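Local structure of tRNA (Adenine(22)-N(1))-methyltransferase (Mycoplasma capricolum subsp. capricolum, 6QE6) at residues A[31-36]-A[133-138]; A[38-43]-A[96-101]; A[110-115]-A[121-126]. The protein probably methylates N1 of adenine 22 in tRNA with S-adenosylmethionine as methyl donor, and is bound here to the cofactor product S-adenosyl-L-homocysteine. One frame throughout, in Å; residues are numbered along the deposited sequence.

How the interactions relate
All three contacts are apolar, without a hydrogen bond between their segments, and all reach the same central sheet. Interactions 2 and 3 are wholly buried and lie on one face: strands 36-42 and 109-115 are neighbours, and their isoleucines meet the 96-101 turn and helix 117-124. Both also touch SAH, through apolar side chains and through the backbone carbonyls of G43 and C113. Interaction 1 lies on the opposite face, where the 31-36 loop covers I135 of strand 133-138; it reaches toward the surface at L32 and stays clear of the cofactor, and its polar groups bond within the loop and to K58. Strand 133-138 is also hydrogen-bonded to strand 109-115, which ties interactions 1 and 3 together.

Interaction 1 of 3, residues A[31-36]-A[133-138]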
loop_
_atom_site.group_PDB
_atom_site.type_symbol
_atom_site.label_atom_id
_atom_site.label_comp_id
_atom_site.label_asym_id
_atom_site.label_seq_id
_atom_site.Cartn_x
_atom_site.Cartn_y
_atom_site.Cartn_z
ATOM N N LYS A 31 -10.785 -5.632 5.208
ATOM C CA LYS A 31 -10.795 -6.238 6.539
ATOM C C LYS A 31 -10.197 -5.316 7.597
ATOM O O LYS A 31 -10.578 -5.394 8.769
ATOM C CB LYS A 31 -10.043 -7.569 6.526
ATOM C CG LYS A 31 -10.661 -8.583 5.607
ATOM C CD LYS A 31 -10.334 -9.987 6.043
ATOM C CE LYS A 31 -10.770 -10.931 4.977
ATOM N NZ LYS A 31 -10.071 -10.484 3.755
ATOM N N LEU A 32 -9.268 -4.443 7.213
ATOM C CA LEU A 32 -8.602 -3.562 8.164
ATOM C C LEU A 32 -9.424 -2.328 8.535
ATOM O O LEU A 32 -8.973 -1.541 9.376
ATOM C CB LEU A 32 -7.243 -3.120 7.599
ATOM C CG LEU A 32 -6.311 -4.266 7.196
ATOM C CD1 LEU A 32 -5.105 -3.826 6.352
ATOM C CD2 LEU A 32 -5.868 -5.018 8.449
ATOM N N ILE A 33 -10.593 -2.124 7.932
ATOM C CA ILE A 33 -11.338 -0.871 8.063
ATOM C C ILE A 33 -12.681 -1.152 8.716
ATOM O O ILE A 33 -13.520 -1.873 8.149
ATOM C CB ILE A 33 -11.558 -0.174 6.714
ATOM C CG1 ILE A 33 -10.230 0.168 6.068
ATOM C CG2 ILE A 33 -12.404 1.080 6.914
ATOM C CD1 ILE A 33 -10.379 0.989 4.837
ATOM N N ASN A 34 -12.894 -0.558 9.888
ATOM C CA ASN A 34 -14.148 -0.712 10.604
ATOM C C ASN A 34 -14.429 0.552 11.400
ATOM O O ASN A 34 -13.509 1.286 11.771
ATOM C CB ASN A 34 -14.104 -1.938 11.521
ATOM C CG ASN A 34 -13.970 -3.239 10.742
ATOM O OD1 ASN A 34 -14.945 -3.733 10.189
ATOM N ND2 ASN A 34 -12.760 -3.792 10.694
ATOM N N ASN A 35 -15.715 0.814 11.633
ATOM C CA ASN A 35 -16.143 1.847 12.571
ATOM C C ASN A 35 -15.519 3.193 12.244
ATOM O O ASN A 35 -15.111 3.923 13.143
ATOM C CB ASN A 35 -15.807 1.454 14.012
ATOM C CG ASN A 35 -16.425 0.138 14.396
ATOM O OD1 ASN A 35 -17.626 -0.080 14.189
ATOM N ND2 ASN A 35 -15.610 -0.772 14.924
ATOM N N SER A 36 -15.426 3.513 10.957
ATOM C CA SER A 36 -14.782 4.738 10.505
ATOM C C SER A 36 -15.824 5.777 10.150
ATOM O O SER A 36 -16.935 5.443 9.747
ATOM C CB SER A 36 -13.889 4.483 9.292
ATOM O OG SER A 36 -12.803 3.669 9.675
ATOM N N ASN A 133 -4.592 7.392 9.155
ATOM C CA ASN A 133 -4.035 6.084 8.841
ATOM C C ASN A 133 -3.984 5.900 7.336
ATOM O O ASN A 133 -4.832 6.411 6.606
ATOM C CB ASN A 133 -4.848 4.917 9.400
ATOM C CG ASN A 133 -5.033 4.985 10.876
ATOM O OD1 ASN A 133 -4.170 4.554 11.645
ATOM N ND2 ASN A 133 -6.181 5.504 11.296
ATOM N N TYR A 134 -2.986 5.153 6.883
ATOM C CA TYR A 134 -2.909 4.717 5.505
ATOM C C TYR A 134 -3.032 3.210 5.473
ATOM O O TYR A 134 -2.471 2.516 6.328
ATOM C CB TYR A 134 -1.594 5.131 4.845
ATOM C CG TYR A 134 -1.478 6.614 4.639
ATOM C CD1 TYR A 134 -1.995 7.214 3.496
ATOM C CD2 TYR A 134 -0.866 7.422 5.596
ATOM C CE1 TYR A 134 -1.906 8.566 3.307
ATOM C CE2 TYR A 134 -0.766 8.779 5.408
ATOM C CZ TYR A 134 -1.284 9.347 4.268
ATOM O OH TYR A 134 -1.180 10.703 4.079
ATOM N N ILE A 135 -3.772 2.710 4.495
ATOM C CA ILE A 135 -3.613 1.337 4.045
ATOM C C ILE A 135 -3.170 1.398 2.595
ATOM O O ILE A 135 -3.895 1.919 1.739
ATOM C CB ILE A 135 -4.898 0.516 4.200
ATOM C CG1 ILE A 135 -5.409 0.618 5.642
ATOM C CG2 ILE A 135 -4.645 -0.937 3.752
ATOM C CD1 ILE A 135 -6.772 0.050 5.818
ATOM N N ILE A 136 -1.986 0.868 2.320
ATOM C CA ILE A 136 -1.412 0.883 0.986
ATOM C C ILE A 136 -1.263 -0.551 0.485
ATOM O O ILE A 136 -0.853 -1.449 1.229
ATOM C CB ILE A 136 -0.067 1.630 0.993
ATOM C CG1 ILE A 136 -0.335 3.119 1.269
ATOM C CG2 ILE A 136 0.693 1.382 -0.302
ATOM C CD1 ILE A 136 0.726 3.794 2.106
ATOM N N CYS A 137 -1.634 -0.765 -0.772
ATOM C CA CYS A 137 -1.450 -2.039 -1.464
ATOM C C CYS A 137 -0.618 -1.744 -2.711
ATOM O O CYS A 137 -1.158 -1.512 -3.794
ATOM C CB CYS A 137 -2.805 -2.690 -1.804
ATOM S SG CYS A 137 -2.653 -4.336 -2.520
ATOM N N SER A 138 0.699 -1.742 -2.548
ATOM C CA SER A 138 1.618 -1.440 -3.640
ATOM C C SER A 138 1.891 -2.678 -4.484
ATOM O O SER A 138 1.907 -3.809 -3.987
ATOM C CB SER A 138 2.935 -0.900 -3.090
ATOM O OG SER A 138 3.784 -0.479 -4.133
#
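I135 holds CG1 anti to its carbonyl carbon (chi1 -53°) and extends to CD1 (chi2 170°), which carries that methyl out from strand 133-138 to the loop residues L32 and I33. The CD1 methyl fits into the corner between the two, 3.5 Å from I33 CG1 and 3.7 Å from L32 CB. The other branch is used as well: I135 CG2 meets L32 CD1 at 3.9 Å, so L32 touches I135 with both the root and the tip of its side chain. I33 adds its own CD1, 3.9 Å from I135 CD1. The fold is the Rossmann-like sheet of class I methyltransferases, and the 31-36 loop joins helix 24-31 to the first strand, 36-42, while passing over one face of strand 133-138. Branched aliphatic residues suit this place, because a beta-branched isoleucine favours the extended strand and presents a methyl, CG2, and an ethyl arm, CG1-CD1, to the loop. L32 also packs on E173 of strand 168-175. Polar groups bond within the loop: S36 OG donates to N34 O at 3.3 Å from above the carbonyl plane, and N34 ND2 makes a weak bond to K31 O. I33 O and N34 OD1, two acceptors close to each other, are both hydrogen-bonded to K58 NZ.

Interaction 2 of 3, residues A[38-43]-A[96-101]; sequences AIADIG and LEFVKN. Unlike the reference sequence in segment 38-43: A38 (reference Thr). With SAH (S-adenosyl-L-homocysteine), chain C.
A40 and I42 meet the rim of the F98 ring: A40 CB lies in the ring plane, 3.9 Å from CZ, and I42 CD1 near that plane, 3.8 Å from CE1. V99 CG2 lies 3.5 Å above one face of the F98 ring, offset toward the rim. In the Rossmann-like fold of class I methyltransferases the 96-101 turn packs here on the first strand, 36-42, which runs into a glycine-containing turn consistent with the cofactor-binding loop of these enzymes. F98 places its ring between its backbone N and carbonyl carbon (chi1 78°), edge-on to the strand, and alanine, being small, lets the ring come close to the sheet. I42 has a second neighbour, L96, whose CD2 lies 3.6 Å from I42 CD1, the two side chains crossing at about a right angle. Beta branching lets I42 serve two sites at once: CG1 and CD1 go to the 96-101 turn, while CG2 rests 3.8 Å from C2 of the SAH adenine. SAH is hydrogen-bonded by D66, N94 and G95. G43 suits the bend with its positive phi of 76°, and its lack of a side chain lets the ribose O4' lie close; its carbonyl O accepts a hydrogen bond of 2.8 Å from the SAH amino N.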
loop_
_atom_site.group_PDB
_atom_site.type_symbol
_atom_site.label_atom_id
_atom_site.label_comp_id
_atom_site.label_asym_id
_atom_site.label_seq_id
_atom_site.Cartn_x
_atom_site.Cartn_y
_atom_site.Cartn_z
ATOM N N ALA A 38 -14.914 8.657 7.921
ATOM C CA ALA A 38 -14.633 9.019 6.537
ATOM C C ALA A 38 -13.339 8.360 6.083
ATOM O O ALA A 38 -12.341 8.371 6.808
ATOM C CB ALA A 38 -14.536 10.544 6.366
ATOM N N ILE A 39 -13.358 7.789 4.879
ATOM C CA ILE A 39 -12.153 7.255 4.256
ATOM C C ILE A 39 -11.989 7.905 2.889
ATOM O O ILE A 39 -12.946 8.400 2.293
ATOM C CB ILE A 39 -12.182 5.712 4.138
ATOM C CG1 ILE A 39 -13.276 5.239 3.151
ATOM C CG2 ILE A 39 -12.336 5.061 5.532
ATOM C CD1 ILE A 39 -12.792 5.031 1.701
ATOM N N ALA A 40 -10.760 7.892 2.381
ATOM C CA ALA A 40 -10.498 8.367 1.027
ATOM C C ALA A 40 -9.750 7.290 0.246
ATOM O O ALA A 40 -8.690 6.827 0.676
ATOM C CB ALA A 40 -9.716 9.679 1.040
ATOM N N ASP A 41 -10.300 6.886 -0.895
ATOM C CA ASP A 41 -9.643 5.938 -1.791
ATOM C C ASP A 41 -8.924 6.745 -2.863
ATOM O O ASP A 41 -9.564 7.442 -3.657
ATOM C CB ASP A 41 -10.658 4.974 -2.401
ATOM C CG ASP A 41 -10.010 3.766 -3.084
ATOM O OD1 ASP A 41 -8.797 3.477 -2.869
ATOM O OD2 ASP A 41 -10.750 3.089 -3.833
ATOM N N ILE A 42 -7.599 6.673 -2.874
ATOM C CA ILE A 42 -6.800 7.366 -3.874
ATOM C C ILE A 42 -6.562 6.435 -5.049
ATOM O O ILE A 42 -6.031 5.329 -4.878
ATOM C CB ILE A 42 -5.474 7.846 -3.279
ATOM C CG1 ILE A 42 -5.716 8.558 -1.951
ATOM C CG2 ILE A 42 -4.752 8.726 -4.285
ATOM C CD1 ILE A 42 -6.662 9.764 -2.061
ATOM N N GLY A 43 -6.906 6.892 -6.250
ATOM C CA GLY A 43 -6.844 6.022 -7.415
ATOM C C GLY A 43 -7.984 5.025 -7.466
ATOM O O GLY A 43 -7.769 3.836 -7.749
ATOM N N LEU A 96 -3.181 13.517 -2.876
ATOM C CA LEU A 96 -3.762 14.091 -1.673
ATOM C C LEU A 96 -3.947 15.598 -1.759
ATOM O O LEU A 96 -4.199 16.233 -0.732
ATOM C CB LEU A 96 -2.893 13.746 -0.469
ATOM C CG LEU A 96 -2.823 12.246 -0.212
ATOM C CD1 LEU A 96 -2.062 11.987 1.071
ATOM C CD2 LEU A 96 -4.229 11.624 -0.180
ATOM N N GLU A 97 -3.820 16.181 -2.955
ATOM C CA GLU A 97 -3.913 17.632 -3.082
ATOM C C GLU A 97 -5.268 18.148 -2.629
ATOM O O GLU A 97 -5.357 19.260 -2.104
ATOM C CB GLU A 97 -3.640 18.060 -4.526
ATOM C CG GLU A 97 -2.159 18.073 -4.896
ATOM C CD GLU A 97 -1.924 18.309 -6.390
ATOM O OE1 GLU A 97 -2.915 18.579 -7.106
ATOM O OE2 GLU A 97 -0.758 18.208 -6.853
ATOM N N PHE A 98 -6.321 17.340 -2.791
ATOM C CA PHE A 98 -7.664 17.761 -2.425
ATOM C C PHE A 98 -7.848 17.907 -0.914
ATOM O O PHE A 98 -8.739 18.645 -0.474
ATOM C CB PHE A 98 -8.677 16.761 -2.967
ATOM C CG PHE A 98 -8.783 15.501 -2.147
ATOM C CD1 PHE A 98 -7.896 14.449 -2.348
ATOM C CD2 PHE A 98 -9.770 15.363 -1.179
ATOM C CE1 PHE A 98 -7.994 13.294 -1.600
ATOM C CE2 PHE A 98 -9.866 14.211 -0.422
ATOM C CZ PHE A 98 -8.981 13.182 -0.630
ATOM N N VAL A 99 -7.057 17.197 -0.103
ATOM C CA VAL A 99 -7.321 17.173 1.335
ATOM C C VAL A 99 -7.171 18.551 1.975
ATOM O O VAL A 99 -7.775 18.808 3.016
ATOM C CB VAL A 99 -6.411 16.137 2.028
ATOM C CG1 VAL A 99 -6.698 16.070 3.522
ATOM C CG2 VAL A 99 -6.594 14.752 1.384
ATOM N N LYS A 100 -6.391 19.453 1.368
ATOM C CA LYS A 100 -6.296 20.824 1.868
ATOM C C LYS A 100 -7.669 21.483 2.009
ATOM O O LYS A 100 -7.899 22.240 2.960
ATOM C CB LYS A 100 -5.415 21.659 0.932
ATOM C CG LYS A 100 -3.943 21.692 1.281
ATOM C CD LYS A 100 -3.099 22.160 0.083
ATOM C CE LYS A 100 -2.568 20.966 -0.739
ATOM N NZ LYS A 100 -1.624 20.060 0.018
ATOM N N ASN A 101 -8.595 21.179 1.097
ATOM C CA ASN A 101 -9.863 21.900 0.971
ATOM C C ASN A 101 -10.700 21.859 2.245
ATOM O O ASN A 101 -10.660 20.898 3.019
ATOM C CB ASN A 101 -10.678 21.322 -0.181
ATOM C CG ASN A 101 -9.962 21.435 -1.489
ATOM O OD1 ASN A 101 -8.958 22.134 -1.586
ATOM N ND2 ASN A 101 -10.471 20.757 -2.512
HETATM N N SAH C . -7.846 1.191 -6.821
HETATM C CA SAH C . -8.057 0.155 -7.826
HETATM C CB SAH C . -7.596 0.638 -9.210
HETATM C CG SAH C . -6.097 0.881 -9.396
HETATM S SD SAH C . -5.689 1.303 -11.111
HETATM C C SAH C . -7.336 -1.145 -7.456
HETATM O O SAH C . -6.401 -1.144 -6.649
HETATM O OXT SAH C . -7.668 -2.225 -7.958
HETATM C "C5'" SAH C . -4.799 2.788 -10.592
HETATM C "C4'" SAH C . -5.697 4.021 -10.589
HETATM O "O4'" SAH C . -5.017 5.083 -9.961
HETATM C "C3'" SAH C . -6.023 4.508 -11.989
HETATM O "O3'" SAH C . -7.416 4.684 -12.111
HETATM C "C2'" SAH C . -5.323 5.850 -12.113
HETATM O "O2'" SAH C . -6.121 6.729 -12.857
HETATM C "C1'" SAH C . -5.189 6.283 -10.670
HETATM N N9 SAH C . -4.024 7.131 -10.413
HETATM C C8 SAH C . -2.777 7.018 -10.957
HETATM N N7 SAH C . -2.001 8.001 -10.424
HETATM C C5 SAH C . -2.728 8.717 -9.560
HETATM C C6 SAH C . -2.425 9.815 -8.770
HETATM N N6 SAH C . -1.205 10.348 -8.781
HETATM N N1 SAH C . -3.408 10.351 -7.971
HETATM C C2 SAH C . -4.675 9.803 -7.947
HETATM N N3 SAH C . -4.960 8.712 -8.741
HETATM C C4 SAH C . -4.001 8.179 -9.533
#

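Interaction 3 of 3, residues A[110-115]-A[121-126]. With SAH (S-adenosyl-L-homocysteine), chain C.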
loop_
_atom_site.group_PDB
_atom_site.type_symbol
_atom_site.label_atom_id
_atom_site.label_comp_id
_atom_site.label_asym_id
_atom_site.label_seq_id
_atom_site.Cartn_x
_atom_site.Cartn_y
_atom_site.Cartn_z
ATOM N N VAL A 110 -6.828 6.676 4.636
ATOM C CA VAL A 110 -6.598 6.833 3.215
ATOM C C VAL A 110 -6.096 5.503 2.678
ATOM O O VAL A 110 -5.155 4.919 3.232
ATOM C CB VAL A 110 -5.606 7.968 2.942
ATOM C CG1 VAL A 110 -5.149 7.904 1.512
ATOM C CG2 VAL A 110 -6.280 9.302 3.260
ATOM N N THR A 111 -6.757 4.988 1.644
ATOM C CA THR A 111 -6.318 3.771 0.980
ATOM C C THR A 111 -5.769 4.123 -0.390
ATOM O O THR A 111 -6.326 4.974 -1.096
ATOM C CB THR A 111 -7.435 2.729 0.846
ATOM O OG1 THR A 111 -8.542 3.279 0.115
ATOM C CG2 THR A 111 -7.892 2.276 2.225
ATOM N N ILE A 112 -4.643 3.498 -0.727
ATOM C CA ILE A 112 -3.979 3.654 -2.007
ATOM C C ILE A 112 -3.668 2.249 -2.477
ATOM O O ILE A 112 -2.813 1.573 -1.885
ATOM C CB ILE A 112 -2.697 4.487 -1.904
ATOM C CG1 ILE A 112 -2.976 5.817 -1.209
ATOM C CG2 ILE A 112 -2.102 4.688 -3.276
ATOM C CD1 ILE A 112 -1.735 6.549 -0.726
ATOM N N CYS A 113 -4.352 1.799 -3.530
ATOM C CA CYS A 113 -4.215 0.430 -4.003
ATOM C C CYS A 113 -3.941 0.407 -5.498
ATOM O O CYS A 113 -4.525 1.182 -6.265
ATOM C CB CYS A 113 -5.472 -0.387 -3.679
ATOM S SG CYS A 113 -5.973 -0.240 -1.933
ATOM N N GLY A 114 -3.043 -0.485 -5.905
ATOM C CA GLY A 114 -2.791 -0.683 -7.318
ATOM C C GLY A 114 -1.880 0.335 -7.964
ATOM O O GLY A 114 -2.017 0.595 -9.161
ATOM N N LEU A 115 -0.965 0.932 -7.204
ATOM C CA LEU A 115 0.088 1.775 -7.744
ATOM C C LEU A 115 1.433 1.243 -7.271
ATOM O O LEU A 115 1.511 0.393 -6.375
ATOM C CB LEU A 115 -0.111 3.240 -7.335
ATOM C CG LEU A 115 -1.441 3.889 -7.758
ATOM C CD1 LEU A 115 -1.634 5.252 -7.125
ATOM C CD2 LEU A 115 -1.577 3.984 -9.298
ATOM N N LEU A 121 4.945 6.932 -2.770
ATOM C CA LEU A 121 5.776 7.798 -1.946
ATOM C C LEU A 121 5.603 9.260 -2.342
ATOM O O LEU A 121 5.520 10.134 -1.474
ATOM C CB LEU A 121 7.238 7.370 -2.051
ATOM C CG LEU A 121 8.290 8.177 -1.280
ATOM C CD1 LEU A 121 8.083 8.052 0.216
ATOM C CD2 LEU A 121 9.699 7.713 -1.656
ATOM N N GLU A 122 5.526 9.545 -3.645
ATOM C CA GLU A 122 5.331 10.924 -4.091
ATOM C C GLU A 122 3.983 11.476 -3.629
ATOM O O GLU A 122 3.890 12.629 -3.195
ATOM C CB GLU A 122 5.452 11.006 -5.616
ATOM C CG GLU A 122 4.791 12.257 -6.251
ATOM C CD GLU A 122 3.373 11.989 -6.860
ATOM O OE1 GLU A 122 3.126 10.852 -7.384
ATOM O OE2 GLU A 122 2.517 12.928 -6.828
ATOM N N ILE A 123 2.922 10.674 -3.729
ATOM C CA ILE A 123 1.632 11.079 -3.174
ATOM C C ILE A 123 1.757 11.397 -1.687
ATOM O O ILE A 123 1.148 12.357 -1.186
ATOM C CB ILE A 123 0.585 9.986 -3.435
ATOM C CG1 ILE A 123 0.339 9.874 -4.946
ATOM C CG2 ILE A 123 -0.709 10.250 -2.623
ATOM C CD1 ILE A 123 -0.728 8.872 -5.315
ATOM N N LEU A 124 2.571 10.624 -0.958
ATOM C CA LEU A 124 2.685 10.853 0.478
ATOM C C LEU A 124 3.371 12.173 0.829
ATOM O O LEU A 124 3.264 12.618 1.982
ATOM C CB LEU A 124 3.410 9.676 1.134
ATOM C CG LEU A 124 2.586 8.394 1.124
ATOM C CD1 LEU A 124 3.390 7.204 1.624
ATOM C CD2 LEU A 124 1.348 8.608 1.973
ATOM N N LYS A 125 4.046 12.825 -0.125
ATOM C CA LYS A 125 4.600 14.152 0.145
ATOM C C LYS A 125 3.530 15.142 0.615
ATOM O O LYS A 125 3.841 16.081 1.364
ATOM C CB LYS A 125 5.324 14.701 -1.093
ATOM C CG LYS A 125 6.574 13.898 -1.507
ATOM C CD LYS A 125 7.419 13.508 -0.279
ATOM C CE LYS A 125 7.918 12.048 -0.342
ATOM N NZ LYS A 125 8.983 11.790 -1.393
ATOM N N ASN A 126 2.274 14.953 0.201
ATOM C CA ASN A 126 1.169 15.800 0.635
ATOM C C ASN A 126 0.377 15.186 1.781
ATOM O O ASN A 126 -0.829 15.434 1.901
ATOM C CB ASN A 126 0.235 16.107 -0.528
ATOM C CG ASN A 126 0.802 17.150 -1.443
ATOM O OD1 ASN A 126 1.547 18.016 -1.001
ATOM N ND2 ASN A 126 0.470 17.072 -2.727
HETATM N N SAH C . -7.846 1.191 -6.821
HETATM C CA SAH C . -8.057 0.155 -7.826
HETATM C CB SAH C . -7.596 0.638 -9.210
HETATM C CG SAH C . -6.097 0.881 -9.396
HETATM S SD SAH C . -5.689 1.303 -11.111
HETATM C C SAH C . -7.336 -1.145 -7.456
HETATM O O SAH C . -6.401 -1.144 -6.649
HETATM O OXT SAH C . -7.668 -2.225 -7.958
HETATM C "C5'" SAH C . -4.799 2.788 -10.592
HETATM C "C4'" SAH C . -5.697 4.021 -10.589
HETATM O "O4'" SAH C . -5.017 5.083 -9.961
HETATM C "C3'" SAH C . -6.023 4.508 -11.989
HETATM O "O3'" SAH C . -7.416 4.684 -12.111
HETATM C "C2'" SAH C . -5.323 5.850 -12.113
HETATM O "O2'" SAH C . -6.121 6.729 -12.857
HETATM C "C1'" SAH C . -5.189 6.283 -10.670
HETATM N N9 SAH C . -4.024 7.131 -10.413
HETATM C C8 SAH C . -2.777 7.018 -10.957
HETATM N N7 SAH C . -2.001 8.001 -10.424
HETATM C C5 SAH C . -2.728 8.717 -9.560
HETATM C C6 SAH C . -2.425 9.815 -8.770
HETATM N N6 SAH C . -1.205 10.348 -8.781
HETATM N N1 SAH C . -3.408 10.351 -7.971
HETATM C C2 SAH C . -4.675 9.803 -7.947
HETATM N N3 SAH C . -4.960 8.712 -8.741
HETATM C C4 SAH C . -4.001 8.179 -9.533
#
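I123 reaches from helix 117-124 toward I112 and L115, and it divides at CB. Its CG2 branch turns to the sheet and meets I112 CD1 at 4.3 Å, a loose apolar contact. The longer branch, extended through CG1 (chi2 -177°), goes to the cofactor: CG1 stands 4.2 Å from SAH N6, and the terminal CD1 lies above the adenine plane at the rim, over the C6-N6 bond, 3.8 Å from N6 and 4.0 Å from C6. The same CD1 touches L115 CD1 at 4.1 Å, the two side chains crossing at about a right angle. L115 also uses its second methyl, CD2, which packs 3.7 Å from SAH C8 on the same face, at the C8 end of the base. L115 from the end of the strand and I123 from the helix thus border one face of the base at its two ends, C8 and N6. C113 O receives a weak hydrogen bond from the SAH amino N at 3.4 Å, and G114, with a positive phi, turns the corner. The contact belongs to the beta-alpha-beta unit of strand 109-115, helix 117-124 and strand 133-138; I112 leans on I42 of strand 36-42, while L121 and L124 pack against W148 of helix 143-151.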